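Local coordinates for hypothetical protein PH1789 (Pyrococcus horikoshii, PDB 1WR2) that is of unknown function but carries an ATP-grasp domain, a mixed helix-and-sheet fold, at residues A[185-188]-A[189-192]; A[7-10]-A[11-15]; A[170-173]-A[174-177]. One frame throughout, in Å; residues are numbered along the deposited sequence.

Contact 1: residues A[185-188]-A[189-192]; sequences ADID and AIVD
Ala-189 meets the side chain of Asp-186 at the start of helix 187-203, where Asp-186 is the N-cap of this ATP-grasp domain helix. The amide of Ala-189 gives its hydrogen to Asp-186 OD1 at 2.8 Å, meeting that oxygen from above the carboxylate plane, 42° out of it. The torsion of Asp-186 matters here: CG stands opposite its own N (chi1 -168°) and the carboxylate reaches forward to the first turn. Aspartate suits the cap because its short side chain can accept from an amide at the helix start whose backbone bond, to Asp-186 O, is weak, and its negative charge probably sits favourably at the positive end of the helix dipole. The methyl of Ala-189, small enough not to push the carboxylate aside, comes to 3.1 Å from the same OD1. The other oxygen, OD2, accepts from Gly-224 N, which ties the cap to the chain beyond strand 208-218.

Ile-190 donates its amide to Asp-186 O, 3.3 Å away. Its branched side chain is buried against Ile-167 and Val-218, with CD1 only loosely beside CD1 of Ile-187, at 4.4 Å. Val-191 turns to helix 160-168, touching Ala-163 and Ile-167, a place for a compact apolar residue. One turn back, its CG2 packs on CG2 of Ile-187 at 4.2 Å. Asp-192, with its carboxylate paired to Lys-196 on the next turn, closes the segment through its backbone: its N reaches Asp-188 O at 2.9 Å.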
loop_
_atom_site.group_PDB
_atom_site.type_symbol
_atom_site.label_atom_id
_atom_site.label_comp_id
_atom_site.label_asym_id
_atom_site.label_seq_id
_atom_site.Cartn_x
_atom_site.Cartn_y
_atom_site.Cartn_z
ATOM N N ALA A 185 -13.783 15.229 2.450
ATOM C CA ALA A 185 -13.359 13.850 2.289
ATOM C C ALA A 185 -13.959 13.045 3.435
ATOM O O ALA A 185 -14.495 13.611 4.387
ATOM C CB ALA A 185 -11.839 13.769 2.320
ATOM N N ASP A 186 -13.871 11.725 3.342
ATOM C CA ASP A 186 -14.410 10.870 4.387
ATOM C C ASP A 186 -13.417 10.779 5.541
ATOM O O ASP A 186 -12.629 9.838 5.617
ATOM C CB ASP A 186 -14.695 9.472 3.834
ATOM C CG ASP A 186 -15.523 8.629 4.785
ATOM O OD1 ASP A 186 -15.270 8.683 6.007
ATOM O OD2 ASP A 186 -16.423 7.902 4.312
ATOM N N ILE A 187 -13.466 11.755 6.442
ATOM C CA ILE A 187 -12.569 11.803 7.593
ATOM C C ILE A 187 -12.655 10.569 8.476
ATOM O O ILE A 187 -11.632 10.024 8.891
ATOM C CB ILE A 187 -12.866 13.029 8.477
ATOM C CG1 ILE A 187 -12.815 14.306 7.633
ATOM C CG2 ILE A 187 -11.868 13.098 9.624
ATOM C CD1 ILE A 187 -11.502 14.529 6.941
ATOM N N ASP A 188 -13.877 10.145 8.778
ATOM C CA ASP A 188 -14.097 8.970 9.619
ATOM C C ASP A 188 -13.396 7.741 9.048
ATOM O O ASP A 188 -12.913 6.877 9.788
ATOM C CB ASP A 188 -15.597 8.701 9.748
ATOM C CG ASP A 188 -16.311 9.773 10.549
ATOM O OD1 ASP A 188 -16.169 10.969 10.216
ATOM O OD2 ASP A 188 -17.019 9.418 11.513
ATOM N N ALA A 189 -13.354 7.662 7.724
ATOM C CA ALA A 189 -12.698 6.550 7.059
ATOM C C ALA A 189 -11.199 6.651 7.338
ATOM O O ALA A 189 -10.528 5.651 7.585
ATOM C CB ALA A 189 -12.966 6.608 5.559
ATOM N N ILE A 190 -10.672 7.867 7.309
ATOM C CA ILE A 190 -9.253 8.043 7.583
ATOM C C ILE A 190 -8.975 7.665 9.028
ATOM O O ILE A 190 -8.001 6.981 9.321
ATOM C CB ILE A 190 -8.807 9.485 7.353
ATOM C CG1 ILE A 190 -9.124 9.897 5.915
ATOM C CG2 ILE A 190 -7.313 9.603 7.627
ATOM C CD1 ILE A 190 -8.827 11.338 5.606
ATOM N N VAL A 191 -9.837 8.115 9.933
ATOM C CA VAL A 191 -9.671 7.807 11.345
ATOM C C VAL A 191 -9.645 6.299 11.567
ATOM O O VAL A 191 -8.857 5.790 12.364
ATOM C CB VAL A 191 -10.819 8.418 12.179
ATOM C CG1 VAL A 191 -10.775 7.885 13.596
ATOM C CG2 VAL A 191 -10.706 9.933 12.175
ATOM N N ASP A 192 -10.511 5.583 10.858
ATOM C CA ASP A 192 -10.570 4.135 10.988
ATOM C C ASP A 192 -9.265 3.487 10.502
ATOM O O ASP A 192 -8.766 2.546 11.127
ATOM C CB ASP A 192 -11.765 3.579 10.208
ATOM C CG ASP A 192 -11.992 2.095 10.464
ATOM O OD1 ASP A 192 -12.184 1.711 11.641
ATOM O OD2 ASP A 192 -11.977 1.315 9.490
#

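Contact 2: residues A[7-10]-A[11-15]; sequences RVIE and EVLKQ
Arg-7 and Glu-11 are joined by the first of four successive i to i+4 backbone bonds, each from the N-H of the later residue to the earlier carbonyl: Glu-11 to Arg-7, Val-12 to Val-8, Leu-13 to Ile-9 and Lys-14 to Glu-10; the last is the shortest, 2.7 Å from Lys-14 N to Glu-10 O. That spacing sets side chains one turn apart beside each other. On the polar face, Arg-7 and Glu-11 project in the same direction from successive turns, one alongside the other. The arginine bends at chi2 and chi3 (chi3 78°), which carries the guanidinium along the helix, while the glutamate stays extended beyond CG. NH2 of Arg-7 meets OE2 of Glu-11 at 3.3 Å, a salt bridge whose hydrogen bond is weak. The oxygen comes to the guanidinium edge, near its plane, yet the two flat groups are turned 49° against each other and are not paired in a common plane. Long, flexible charged chains suit this exposed face.

The other face is apolar. Ile-9 and Leu-13 run alongside each other, with CG2 of the isoleucine 3.8 Å from CD1 of the leucine, and both rest on Leu-234 of strand 225-234. Val-12 sends CG2 back to 3.2 Å from Val-8 O; both valines are buried, and these branched, compact side chains pack against strand 19-20 through Met-20.

Gln-15 NE2 makes a weak hydrogen bond back to Glu-11 O. The whole is an amphipathic helix, salt-bridged at i to i+4 on its outer face and packed by its inner face on the edge of a beta-sheet.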
loop_
_atom_site.group_PDB
_atom_site.type_symbol
_atom_site.label_atom_id
_atom_site.label_comp_id
_atom_site.label_asym_id
_atom_site.label_seq_id
_atom_site.Cartn_x
_atom_site.Cartn_y
_atom_site.Cartn_z
ATOM N N ARG A 7 1.621 -15.207 10.020
ATOM C CA ARG A 7 1.909 -16.301 9.101
ATOM C C ARG A 7 2.644 -15.775 7.871
ATOM O O ARG A 7 3.725 -16.255 7.523
ATOM C CB ARG A 7 0.605 -16.972 8.671
ATOM C CG ARG A 7 0.763 -18.414 8.202
ATOM C CD ARG A 7 -0.190 -18.708 7.059
ATOM N NE ARG A 7 0.314 -18.145 5.810
ATOM C CZ ARG A 7 -0.423 -17.947 4.722
ATOM N NH1 ARG A 7 -1.710 -18.262 4.725
ATOM N NH2 ARG A 7 0.132 -17.442 3.627
ATOM N N VAL A 8 2.052 -14.781 7.218
ATOM C CA VAL A 8 2.653 -14.191 6.032
ATOM C C VAL A 8 4.017 -13.607 6.389
ATOM O O VAL A 8 4.981 -13.759 5.639
ATOM C CB VAL A 8 1.747 -13.084 5.443
ATOM C CG1 VAL A 8 2.312 -12.593 4.121
ATOM C CG2 VAL A 8 0.337 -13.621 5.249
ATOM N N ILE A 9 4.100 -12.948 7.542
ATOM C CA ILE A 9 5.360 -12.361 7.988
ATOM C C ILE A 9 6.429 -13.436 8.198
ATOM O O ILE A 9 7.529 -13.347 7.646
ATOM C CB ILE A 9 5.170 -11.566 9.299
ATOM C CG1 ILE A 9 4.368 -10.291 9.020
ATOM C CG2 ILE A 9 6.518 -11.220 9.899
ATOM C CD1 ILE A 9 4.044 -9.475 10.255
ATOM N N GLU A 10 6.107 -14.450 8.995
ATOM C CA GLU A 10 7.050 -15.536 9.259
ATOM C C GLU A 10 7.560 -16.138 7.953
ATOM O O GLU A 10 8.767 -16.323 7.765
ATOM C CB GLU A 10 6.383 -16.636 10.094
ATOM C CG GLU A 10 6.241 -16.328 11.580
ATOM C CD GLU A 10 7.574 -16.018 12.250
ATOM O OE1 GLU A 10 8.599 -16.621 11.861
ATOM O OE2 GLU A 10 7.596 -15.180 13.178
ATOM N N GLU A 11 6.628 -16.439 7.056
ATOM C CA GLU A 11 6.949 -17.028 5.760
ATOM C C GLU A 11 8.031 -16.237 5.031
ATOM O O GLU A 11 8.978 -16.811 4.488
ATOM C CB GLU A 11 5.679 -17.101 4.907
ATOM C CG GLU A 11 5.836 -17.841 3.584
ATOM C CD GLU A 11 4.501 -18.104 2.899
ATOM O OE1 GLU A 11 4.503 -18.684 1.790
ATOM O OE2 GLU A 11 3.450 -17.735 3.469
ATOM N N VAL A 12 7.889 -14.916 5.025
ATOM C CA VAL A 12 8.849 -14.045 4.367
ATOM C C VAL A 12 10.207 -14.113 5.056
ATOM O O VAL A 12 11.243 -14.244 4.400
ATOM C CB VAL A 12 8.354 -12.578 4.370
ATOM C CG1 VAL A 12 9.417 -11.663 3.796
ATOM C CG2 VAL A 12 7.069 -12.468 3.559
ATOM N N LEU A 13 10.197 -14.020 6.381
ATOM C CA LEU A 13 11.432 -14.073 7.154
ATOM C C LEU A 13 12.128 -15.414 6.937
ATOM O O LEU A 13 13.357 -15.477 6.871
ATOM C CB LEU A 13 11.130 -13.860 8.640
ATOM C CG LEU A 13 10.609 -12.465 9.015
ATOM C CD1 LEU A 13 10.034 -12.482 10.427
ATOM C CD2 LEU A 13 11.737 -11.446 8.900
ATOM N N LYS A 14 11.331 -16.476 6.813
ATOM C CA LYS A 14 11.854 -17.822 6.594
ATOM C C LYS A 14 12.690 -17.861 5.319
ATOM O O LYS A 14 13.604 -18.678 5.184
ATOM C CB LYS A 14 10.705 -18.832 6.485
ATOM C CG LYS A 14 11.173 -20.264 6.268
ATOM C CD LYS A 14 10.017 -21.253 6.237
ATOM C CE LYS A 14 10.527 -22.681 6.052
ATOM N NZ LYS A 14 9.430 -23.693 6.030
ATOM N N GLN A 15 12.369 -16.976 4.385
ATOM C CA GLN A 15 13.099 -16.901 3.127
ATOM C C GLN A 15 14.279 -15.951 3.279
ATOM O O GLN A 15 14.933 -15.597 2.300
ATOM C CB GLN A 15 12.184 -16.398 2.017
ATOM C CG GLN A 15 11.025 -17.311 1.718
ATOM C CD GLN A 15 10.084 -16.711 0.698
ATOM O OE1 GLN A 15 10.481 -16.408 -0.428
ATOM N NE2 GLN A 15 8.830 -16.532 1.088
#

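Contact 3: residues A[170-173]-A[174-177]; sequences IKAY and PILA
Tyr-173 holds CG opposite its own backbone N (chi1 176°), and this swings the phenol ring along the following turn toward Ala-177. Ile-170 instead places CG1 between its N and carbonyl carbon (chi1 58°), sending CD1 to CD1 of Leu-176 at 4.0 Å; the two chains meet nearly perpendicular to each other.

The backbone makes a type I beta turn from Ile-170 to Tyr-173, closed by Tyr-173 N on Ile-170 O, and then passes directly into the short helix 173-177. Asp-150 braces the turn, its two carboxylate oxygens accepting from the amides of Lys-171 and Ala-172. Pro-174 suits the first turn because an amide there has no helix carbonyl before it to bond, so nothing is lost by proline lacking an N-H, and its ring holds phi near a value a helix can use (-51° here). Its CD lies against CB of Tyr-173, 3.3 Å away. Farther along the tyrosine, the ring approaches the methyl of Ala-177 obliquely, CE2 to CB at 4.0 Å. On another side of the turn, Ala-172 CB touches CD1 of Ile-175 at 3.8 Å.

Leu-176 is buried, with Phe-138 and Leu-140 of strand 133-140 and Ile-167 of helix 160-168 around it, and Ile-170 shares the contact with Phe-138. An aliphatic pair is apt for this inward side, while Pro-174 and Ile-175 lie exposed.

The hydrogen bonds are uneven. Ile-175 N reaches Ala-172 O only weakly, whereas Ala-177 N donates more squarely to Tyr-173 O, 3.1 Å away. Tyr-173 O also receives a weak bond from Leu-176 N, so one carbonyl serves two amides. With so few strong backbone bonds, the apolar packing, and the bonds Asp-150 accepts from the preceding turn, are likely to contribute to holding this helical turn.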
loop_
_atom_site.group_PDB
_atom_site.type_symbol
_atom_site.label_atom_id
_atom_site.label_comp_id
_atom_site.label_asym_id
_atom_site.label_seq_id
_atom_site.Cartn_x
_atom_site.Cartn_y
_atom_site.Cartn_z
ATOM N N ILE A 170 -2.627 18.861 10.285
ATOM C CA ILE A 170 -1.871 19.100 9.055
ATOM C C ILE A 170 -2.309 20.419 8.430
ATOM O O ILE A 170 -3.483 20.787 8.495
ATOM C CB ILE A 170 -2.057 17.963 8.008
ATOM C CG1 ILE A 170 -3.537 17.805 7.653
ATOM C CG2 ILE A 170 -1.468 16.651 8.545
ATOM C CD1 ILE A 170 -3.790 16.805 6.536
ATOM N N LYS A 171 -1.365 21.133 7.828
ATOM C CA LYS A 171 -1.685 22.414 7.211
ATOM C C LYS A 171 -2.750 22.257 6.132
ATOM O O LYS A 171 -3.607 23.122 5.960
ATOM C CB LYS A 171 -0.433 23.038 6.599
ATOM C CG LYS A 171 0.681 23.317 7.595
ATOM C CD LYS A 171 1.766 24.184 6.966
ATOM C CE LYS A 171 2.941 24.357 7.901
ATOM N NZ LYS A 171 3.530 23.034 8.258
ATOM N N ALA A 172 -2.696 21.141 5.415
ATOM C CA ALA A 172 -3.645 20.881 4.342
ATOM C C ALA A 172 -5.002 20.382 4.818
ATOM O O ALA A 172 -5.804 19.907 4.011
ATOM C CB ALA A 172 -3.051 19.890 3.365
ATOM N N TYR A 173 -5.272 20.486 6.117
ATOM C CA TYR A 173 -6.550 20.022 6.638
ATOM C C TYR A 173 -7.758 20.667 5.963
ATOM O O TYR A 173 -8.734 19.983 5.629
ATOM C CB TYR A 173 -6.669 20.267 8.138
ATOM C CG TYR A 173 -8.038 19.872 8.623
ATOM C CD1 TYR A 173 -8.400 18.530 8.703
ATOM C CD2 TYR A 173 -9.007 20.836 8.895
ATOM C CE1 TYR A 173 -9.692 18.153 9.032
ATOM C CE2 TYR A 173 -10.308 20.471 9.225
ATOM C CZ TYR A 173 -10.642 19.125 9.289
ATOM O OH TYR A 173 -11.928 18.747 9.600
ATOM N N PRO A 174 -7.730 22.000 5.783
ATOM C CA PRO A 174 -8.854 22.688 5.141
ATOM C C PRO A 174 -9.230 22.044 3.817
ATOM O O PRO A 174 -10.396 22.039 3.424
ATOM C CB PRO A 174 -8.327 24.110 4.967
ATOM C CG PRO A 174 -7.488 24.283 6.191
ATOM C CD PRO A 174 -6.718 22.972 6.234
ATOM N N ILE A 175 -8.233 21.500 3.129
ATOM C CA ILE A 175 -8.459 20.846 1.848
ATOM C C ILE A 175 -9.334 19.602 2.005
ATOM O O ILE A 175 -10.192 19.323 1.165
ATOM C CB ILE A 175 -7.120 20.462 1.202
ATOM C CG1 ILE A 175 -6.320 21.732 0.908
ATOM C CG2 ILE A 175 -7.359 19.667 -0.071
ATOM C CD1 ILE A 175 -4.919 21.481 0.408
ATOM N N LEU A 176 -9.117 18.858 3.083
ATOM C CA LEU A 176 -9.894 17.652 3.347
ATOM C C LEU A 176 -11.318 18.000 3.753
ATOM O O LEU A 176 -12.260 17.279 3.433
ATOM C CB LEU A 176 -9.247 16.833 4.463
ATOM C CG LEU A 176 -7.854 16.261 4.210
ATOM C CD1 LEU A 176 -7.388 15.502 5.445
ATOM C CD2 LEU A 176 -7.893 15.338 2.998
ATOM N N ALA A 177 -11.465 19.106 4.473
ATOM C CA ALA A 177 -12.776 19.550 4.926
ATOM C C ALA A 177 -13.586 20.073 3.747
ATOM O O ALA A 177 -14.809 20.182 3.823
ATOM C CB ALA A 177 -12.620 20.637 5.986
#

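How the contacts relate
Contacts 1 and 3 are neighbours: their centres lie about 13 Å apart on the same side of the chain's centre, and helix 173-177 is followed in the chain by helix 187-203. They touch through Ala-185 N and Leu-176 O, 2.7 Å apart in a probable hydrogen bond, and through Ile-187 CD1 packed on Leu-176 CB. Ile-167 of helix 160-168 touches both, through Ile-190 and Val-191 in contact 1 and Leu-176 in contact 3. Contact 2 stands apart, on the opposite side of the chain's centre, with its centre about 31 Å from that of contact 1 and about 39 Å from that of contact 3. Its helix and helix 187-203 touch neighbouring strands of the six-stranded sheet, 225-234 and 208-218.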